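Local coordinates for protein soluble KIT ligand (Mus musculus, PDB 2O27) that binds and activates the receptor tyrosine kinase KIT as a non-covalent homodimer, driving cell survival, proliferation, haematopoiesis and mast cell development, at residues Val47-Leu50 with Ser51-Leu54; Ile73-Lys76 with Leu77-Val81; Glu112-Ser115 with Ile116-Arg119. All blocks are in the same frame, centred on the assembly; numbering follows the deposited sequence.

Contact 1. Residues Val47-Leu50 with Ser51-Leu54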
loop_
_atom_site.group_PDB
_atom_site.type_symbol
_atom_site.label_atom_id
_atom_site.label_comp_id
_atom_site.label_asym_id
_atom_site.label_seq_id
_atom_site.Cartn_x
_atom_site.Cartn_y
_atom_site.Cartn_z
ATOM N N VAL A 47 22.870 1.063 -2.748
ATOM C CA VAL A 47 22.561 0.052 -1.761
ATOM C C VAL A 47 22.226 0.787 -0.451
ATOM O O VAL A 47 21.328 0.386 0.284
ATOM C CB VAL A 47 23.755 -0.930 -1.612
ATOM C CG1 VAL A 47 24.800 -0.385 -0.663
ATOM C CG2 VAL A 47 23.251 -2.280 -1.214
ATOM N N ILE A 48 22.921 1.881 -0.181
ATOM C CA ILE A 48 22.651 2.644 1.030
ATOM C C ILE A 48 21.249 3.269 0.921
ATOM O O ILE A 48 20.477 3.234 1.884
ATOM C CB ILE A 48 23.741 3.738 1.260
ATOM C CG1 ILE A 48 25.017 3.087 1.810
ATOM C CG2 ILE A 48 23.250 4.800 2.219
ATOM C CD1 ILE A 48 26.226 4.078 1.955
ATOM N N GLN A 49 20.915 3.806 -0.256
ATOM C CA GLN A 49 19.604 4.429 -0.489
ATOM C C GLN A 49 18.451 3.411 -0.406
ATOM O O GLN A 49 17.381 3.711 0.100
ATOM C CB GLN A 49 19.577 5.123 -1.858
ATOM C CG GLN A 49 20.467 6.351 -1.980
ATOM C CD GLN A 49 20.341 7.306 -0.789
ATOM O OE1 GLN A 49 19.246 7.570 -0.292
ATOM N NE2 GLN A 49 21.471 7.827 -0.331
ATOM N N LEU A 50 18.668 2.206 -0.912
ATOM C CA LEU A 50 17.620 1.212 -0.863
ATOM C C LEU A 50 17.365 0.866 0.595
ATOM O O LEU A 50 16.220 0.736 1.006
ATOM C CB LEU A 50 18.023 -0.033 -1.655
ATOM C CG LEU A 50 17.990 0.223 -3.162
ATOM C CD1 LEU A 50 18.691 -0.928 -3.935
ATOM C CD2 LEU A 50 16.518 0.395 -3.604
ATOM N N SER A 51 18.444 0.744 1.361
ATOM C CA SER A 51 18.369 0.423 2.778
ATOM C C SER A 51 17.485 1.464 3.485
ATOM O O SER A 51 16.586 1.098 4.229
ATOM C CB SER A 51 19.774 0.414 3.372
ATOM O OG SER A 51 19.760 0.116 4.754
ATOM N N LEU A 52 17.746 2.751 3.252
ATOM C CA LEU A 52 16.932 3.807 3.845
ATOM C C LEU A 52 15.456 3.660 3.425
ATOM O O LEU A 52 14.581 3.669 4.276
ATOM C CB LEU A 52 17.430 5.195 3.428
ATOM C CG LEU A 52 18.813 5.731 3.842
ATOM C CD1 LEU A 52 18.853 7.239 3.523
ATOM C CD2 LEU A 52 19.082 5.495 5.328
ATOM N N SER A 53 15.187 3.518 2.118
ATOM C CA SER A 53 13.802 3.367 1.651
ATOM C C SER A 53 13.106 2.155 2.278
ATOM O O SER A 53 11.944 2.234 2.643
ATOM C CB SER A 53 13.731 3.249 0.122
ATOM O OG SER A 53 14.017 4.490 -0.508
ATOM N N LEU A 54 13.812 1.037 2.398
ATOM C CA LEU A 54 13.213 -0.149 2.978
ATOM C C LEU A 54 12.883 0.116 4.447
ATOM O O LEU A 54 11.814 -0.248 4.912
ATOM C CB LEU A 54 14.142 -1.366 2.807
ATOM C CG LEU A 54 14.232 -1.870 1.341
ATOM C CD1 LEU A 54 15.366 -2.930 1.195
ATOM C CD2 LEU A 54 12.896 -2.488 0.922
#

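Contact 2. Residues Ile73-Lys76 with Leu77-Val81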
loop_
_atom_site.group_PDB
_atom_site.type_symbol
_atom_site.label_atom_id
_atom_site.label_comp_id
_atom_site.label_asym_id
_atom_site.label_seq_id
_atom_site.Cartn_x
_atom_site.Cartn_y
_atom_site.Cartn_z
ATOM N N ILE A 73 8.388 -10.080 4.367
ATOM C CA ILE A 73 9.154 -10.036 3.125
ATOM C C ILE A 73 10.070 -8.800 3.096
ATOM O O ILE A 73 11.259 -8.891 2.816
ATOM C CB ILE A 73 8.215 -9.973 1.880
ATOM C CG1 ILE A 73 7.197 -11.118 1.901
ATOM C CG2 ILE A 73 9.042 -10.070 0.610
ATOM C CD1 ILE A 73 6.072 -10.947 0.843
ATOM N N ILE A 74 9.505 -7.639 3.385
ATOM C CA ILE A 74 10.280 -6.406 3.384
ATOM C C ILE A 74 11.420 -6.485 4.405
ATOM O O ILE A 74 12.554 -6.047 4.141
ATOM C CB ILE A 74 9.375 -5.196 3.739
ATOM C CG1 ILE A 74 8.385 -4.937 2.603
ATOM C CG2 ILE A 74 10.225 -3.957 4.044
ATOM C CD1 ILE A 74 7.261 -3.930 2.965
ATOM N N ASP A 75 11.107 -7.009 5.588
ATOM C CA ASP A 75 12.106 -7.128 6.640
ATOM C C ASP A 75 13.253 -8.025 6.162
ATOM O O ASP A 75 14.416 -7.756 6.441
ATOM C CB ASP A 75 11.483 -7.723 7.919
ATOM C CG ASP A 75 12.497 -7.849 9.055
ATOM O OD1 ASP A 75 12.672 -8.964 9.554
ATOM O OD2 ASP A 75 13.115 -6.842 9.450
ATOM N N LYS A 76 12.909 -9.098 5.459
ATOM C CA LYS A 76 13.901 -10.024 4.932
ATOM C C LYS A 76 14.762 -9.311 3.892
ATOM O O LYS A 76 15.981 -9.456 3.888
ATOM C CB LYS A 76 13.206 -11.228 4.291
ATOM C CG LYS A 76 14.113 -12.104 3.433
ATOM C CD LYS A 76 15.129 -12.876 4.263
ATOM C CE LYS A 76 16.083 -13.667 3.374
ATOM N NZ LYS A 76 15.359 -14.556 2.421
ATOM N N LEU A 77 14.118 -8.534 3.021
ATOM C CA LEU A 77 14.826 -7.784 1.983
ATOM C C LEU A 77 15.744 -6.738 2.603
ATOM O O LEU A 77 16.801 -6.438 2.064
ATOM C CB LEU A 77 13.825 -7.114 1.029
ATOM C CG LEU A 77 13.066 -8.050 0.084
ATOM C CD1 LEU A 77 12.127 -7.270 -0.818
ATOM C CD2 LEU A 77 14.066 -8.794 -0.769
ATOM N N GLY A 78 15.340 -6.186 3.746
ATOM C CA GLY A 78 16.153 -5.180 4.408
ATOM C C GLY A 78 17.414 -5.786 5.000
ATOM O O GLY A 78 18.467 -5.169 5.016
ATOM N N LYS A 79 17.309 -7.009 5.498
ATOM C CA LYS A 79 18.474 -7.675 6.070
ATOM C C LYS A 79 19.482 -8.037 4.966
ATOM O O LYS A 79 20.694 -7.924 5.174
ATOM C CB LYS A 79 18.048 -8.930 6.838
ATOM C CG LYS A 79 17.192 -8.628 8.056
ATOM C CD LYS A 79 17.007 -9.847 8.928
ATOM C CE LYS A 79 16.348 -9.475 10.239
ATOM N NZ LYS A 79 16.213 -10.657 11.132
ATOM N N ILE A 80 18.973 -8.452 3.803
ATOM C CA ILE A 80 19.824 -8.814 2.663
ATOM C C ILE A 80 20.623 -7.575 2.291
ATOM O O ILE A 80 21.814 -7.641 2.013
ATOM C CB ILE A 80 19.002 -9.222 1.415
ATOM C CG1 ILE A 80 18.143 -10.454 1.711
ATOM C CG2 ILE A 80 19.939 -9.462 0.227
ATOM C CD1 ILE A 80 18.907 -11.749 1.855
ATOM N N VAL A 81 19.952 -6.436 2.292
ATOM C CA VAL A 81 20.597 -5.182 1.956
ATOM C C VAL A 81 21.568 -4.764 3.049
ATOM O O VAL A 81 22.596 -4.162 2.756
ATOM C CB VAL A 81 19.548 -4.098 1.709
ATOM C CG1 VAL A 81 20.209 -2.767 1.366
ATOM C CG2 VAL A 81 18.671 -4.536 0.565
#

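Contact 3. Residues Glu112-Ser115 with Ile116-Arg119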
loop_
_atom_site.group_PDB
_atom_site.type_symbol
_atom_site.label_atom_id
_atom_site.label_comp_id
_atom_site.label_asym_id
_atom_site.label_seq_id
_atom_site.Cartn_x
_atom_site.Cartn_y
_atom_site.Cartn_z
ATOM N N GLU A 112 8.317 -0.423 -10.000
ATOM C CA GLU A 112 9.505 0.330 -10.360
ATOM C C GLU A 112 10.561 0.327 -9.274
ATOM O O GLU A 112 11.771 0.280 -9.555
ATOM C CB GLU A 112 9.125 1.776 -10.663
ATOM C CG GLU A 112 8.287 1.932 -11.913
ATOM C CD GLU A 112 7.736 3.332 -12.078
ATOM O OE1 GLU A 112 7.129 3.589 -13.140
ATOM O OE2 GLU A 112 7.896 4.168 -11.156
ATOM N N PHE A 113 10.111 0.412 -8.025
ATOM C CA PHE A 113 11.034 0.446 -6.919
ATOM C C PHE A 113 11.817 -0.849 -6.868
ATOM O O PHE A 113 13.055 -0.847 -6.805
ATOM C CB PHE A 113 10.299 0.612 -5.600
ATOM C CG PHE A 113 11.200 0.555 -4.418
ATOM C CD1 PHE A 113 11.973 1.654 -4.073
ATOM C CD2 PHE A 113 11.320 -0.609 -3.677
ATOM C CE1 PHE A 113 12.855 1.599 -3.008
ATOM C CE2 PHE A 113 12.196 -0.674 -2.616
ATOM C CZ PHE A 113 12.971 0.443 -2.281
ATOM N N PHE A 114 11.078 -1.949 -6.912
ATOM C CA PHE A 114 11.678 -3.257 -6.819
ATOM C C PHE A 114 12.411 -3.705 -8.074
ATOM O O PHE A 114 13.120 -4.717 -8.057
ATOM C CB PHE A 114 10.631 -4.268 -6.360
ATOM C CG PHE A 114 10.282 -4.124 -4.892
ATOM C CD1 PHE A 114 9.089 -3.542 -4.497
ATOM C CD2 PHE A 114 11.204 -4.511 -3.904
ATOM C CE1 PHE A 114 8.815 -3.336 -3.130
ATOM C CE2 PHE A 114 10.938 -4.303 -2.553
ATOM C CZ PHE A 114 9.749 -3.714 -2.164
ATOM N N SER A 115 12.235 -2.936 -9.150
ATOM C CA SER A 115 12.938 -3.183 -10.404
ATOM C C SER A 115 14.341 -2.611 -10.196
ATOM O O SER A 115 15.325 -3.203 -10.621
ATOM C CB SER A 115 12.247 -2.453 -11.555
ATOM O OG SER A 115 13.033 -2.508 -12.734
ATOM N N ILE A 116 14.410 -1.449 -9.541
ATOM C CA ILE A 116 15.667 -0.781 -9.223
ATOM C C ILE A 116 16.448 -1.649 -8.252
ATOM O O ILE A 116 17.673 -1.731 -8.321
ATOM C CB ILE A 116 15.443 0.586 -8.518
ATOM C CG1 ILE A 116 14.554 1.487 -9.378
ATOM C CG2 ILE A 116 16.763 1.234 -8.210
ATOM C CD1 ILE A 116 14.949 1.534 -10.838
ATOM N N PHE A 117 15.710 -2.263 -7.330
ATOM C CA PHE A 117 16.270 -3.133 -6.306
ATOM C C PHE A 117 16.891 -4.368 -6.965
ATOM O O PHE A 117 18.040 -4.724 -6.684
ATOM C CB PHE A 117 15.152 -3.535 -5.326
ATOM C CG PHE A 117 15.560 -4.568 -4.320
ATOM C CD1 PHE A 117 15.916 -4.203 -3.025
ATOM C CD2 PHE A 117 15.619 -5.906 -4.678
ATOM C CE1 PHE A 117 16.328 -5.162 -2.113
ATOM C CE2 PHE A 117 16.034 -6.868 -3.766
ATOM C CZ PHE A 117 16.390 -6.495 -2.481
ATOM N N ASN A 118 16.127 -5.019 -7.837
ATOM C CA ASN A 118 16.608 -6.208 -8.543
ATOM C C ASN A 118 17.809 -5.884 -9.404
ATOM O O ASN A 118 18.757 -6.667 -9.475
ATOM C CB ASN A 118 15.513 -6.795 -9.417
ATOM C CG ASN A 118 14.582 -7.676 -8.642
ATOM O OD1 ASN A 118 13.501 -8.015 -9.106
ATOM N ND2 ASN A 118 15.007 -8.073 -7.449
ATOM N N ARG A 119 17.776 -4.728 -10.055
ATOM C CA ARG A 119 18.904 -4.340 -10.883
ATOM C C ARG A 119 20.136 -4.029 -10.034
ATOM O O ARG A 119 21.248 -4.290 -10.471
ATOM C CB ARG A 119 18.527 -3.159 -11.785
ATOM C CG ARG A 119 17.609 -3.589 -12.936
ATOM C CD ARG A 119 17.206 -2.456 -13.880
ATOM N NE ARG A 119 16.025 -1.720 -13.430
ATOM C CZ ARG A 119 15.257 -0.978 -14.226
ATOM N NH1 ARG A 119 15.539 -0.872 -15.519
ATOM N NH2 ARG A 119 14.205 -0.338 -13.730
#

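Contact 1. Residues Val47-Leu50 with Ser51-Leu54
L50 and L54 meet one turn apart on the buried side of helix 43-58, and this is where the contact is packed closely. The amide N of L54 gives its hydrogen to L50 O at 2.8 Å, the shortest of four successive i to i+4 bonds. With CG beside its own backbone N (chi1 -71°), the L54 side chain runs back over the same oxygen, its CG 3.3 Å from L50 O. Beside it, S53 N bonds to Q49 O. The hydroxyl of S53 is taken up by the carbonyl of T27, so strand 26-30 is tied to this face. L50, S53 and L54 all lie against F113 of helix 110-124.

The other side is looser. Q49 and L52 lie side by side and point the same way, yet they touch through a single pair, Q49 OE1 to L52 CD1 at 3.8 Å. A bend at chi2 (-46°) turns the Q49 amide out of a straight course, and its OE1 is hydrogen-bonded by ND2 of N29. L52 is exposed, and I48 is partly so. Between the two sides, S51 CB rests 3.3 Å from I48 O, while the S51 side chain touches V81 and D82 of helix 70-91. With L50 and L54 facing the core and I48, Q49 and L52 on the outer side, this is a core-facing helix of the four-helix-bundle cytokine fold.

Contact 2. Residues Ile73-Lys76 with Leu77-Val81
L77 follows I73 by one turn on helix 70-91, an amphipathic helix of the four-helix-bundle cytokine fold, and the two meet on its buried side. L77 N bonds to I73 O at 2.9 Å. L77 CG, set beside the backbone N of its own residue, lies 3.4 Å from I73 O, while the methyls CD1 of L77 and CG2 of I73 approach only to 4.4 Å. The I73 side chain instead leads off towards K15 and L16 of helix 13-18, and L77 fits against I13 of that helix and against F114 and F117 of helix 110-124.

At G78 the contact is backbone alone: its N bonds to I74 O at 2.8 Å and makes a weak second bond to D75 O. K79 comes next, on the exposed side. Its N is bonded to D75 O and, weakly, to K76 O. From CG onward the K79 chain is extended, passing D75 O and crossing the D75 side chain at a slant, with K79 CE 3.8 Å from D75 OD1. The two charged ends come near without forming a salt bridge, D75 OD1 standing 4.2 Å from K79 NZ.

I80 returns to K76. The amide N of I80 bonds to K76 O at 3.2 Å, and I80 CG1 lies just as near to that oxygen. K76 starts with CG anti to its own N (chi1 167°) and then bends at chi2 (70°), which swings its aliphatic chain along the helix towards I80. The two side chains cross, and the lysine methylene CE rests against the isoleucine methyl CD1 at 3.7 Å.

Contact 3. Residues Glu112-Ser115 with Ile116-Arg119
Backbone hydrogen bonds, all i to i+4, join E112 to I116, F113 to F117, F114 to N118 and S115 to R119 within helix 110-124.

Among the apolar contacts, F117 CB approaches F114 CD2 at 4.3 Å. F113 and F114, next to each other in the chain, form a T-shaped (edge-to-face) pair, with F113 CD2 3.6 Å above the centre of the F114 ring. F114 also packs on I13 and L16 of helix 13-18, and I116 touches M46 of helix 43-58.

Polar atoms meet flat groups in two places. F114 O lies at the edge of the F117 ring, near its plane. In R119 a bend at chi3 (-86°) folds the guanidinium back along the helix, and S115 OG lies over one of its faces. S115 O is bonded by R119 N at 2.9 Å and, weakly, by R119 NE at 3.3 Å. That pairing is consistent with an exposed arginine side chain lying along the helix, while the phenylalanines face the core.

In the fold
Contact 1, contact 2 and contact 3 follow one another along the chain, each a turn or two of a different helix: 43-58, 70-91 and 110-124. The centre of contact 1 lies about 10 Å from that of contact 2 and about 12 Å from that of contact 3, while the centres of contacts 2 and 3 are about 14 Å apart. Every pair touches, and V81 of contact 2 bridges helices 43-58 and 110-124. The three helices therefore share one apolar core, internal to a single subunit of this extracellular cytokine domain. These segments do not touch the other chain of the homodimer, which brings two KIT molecules together.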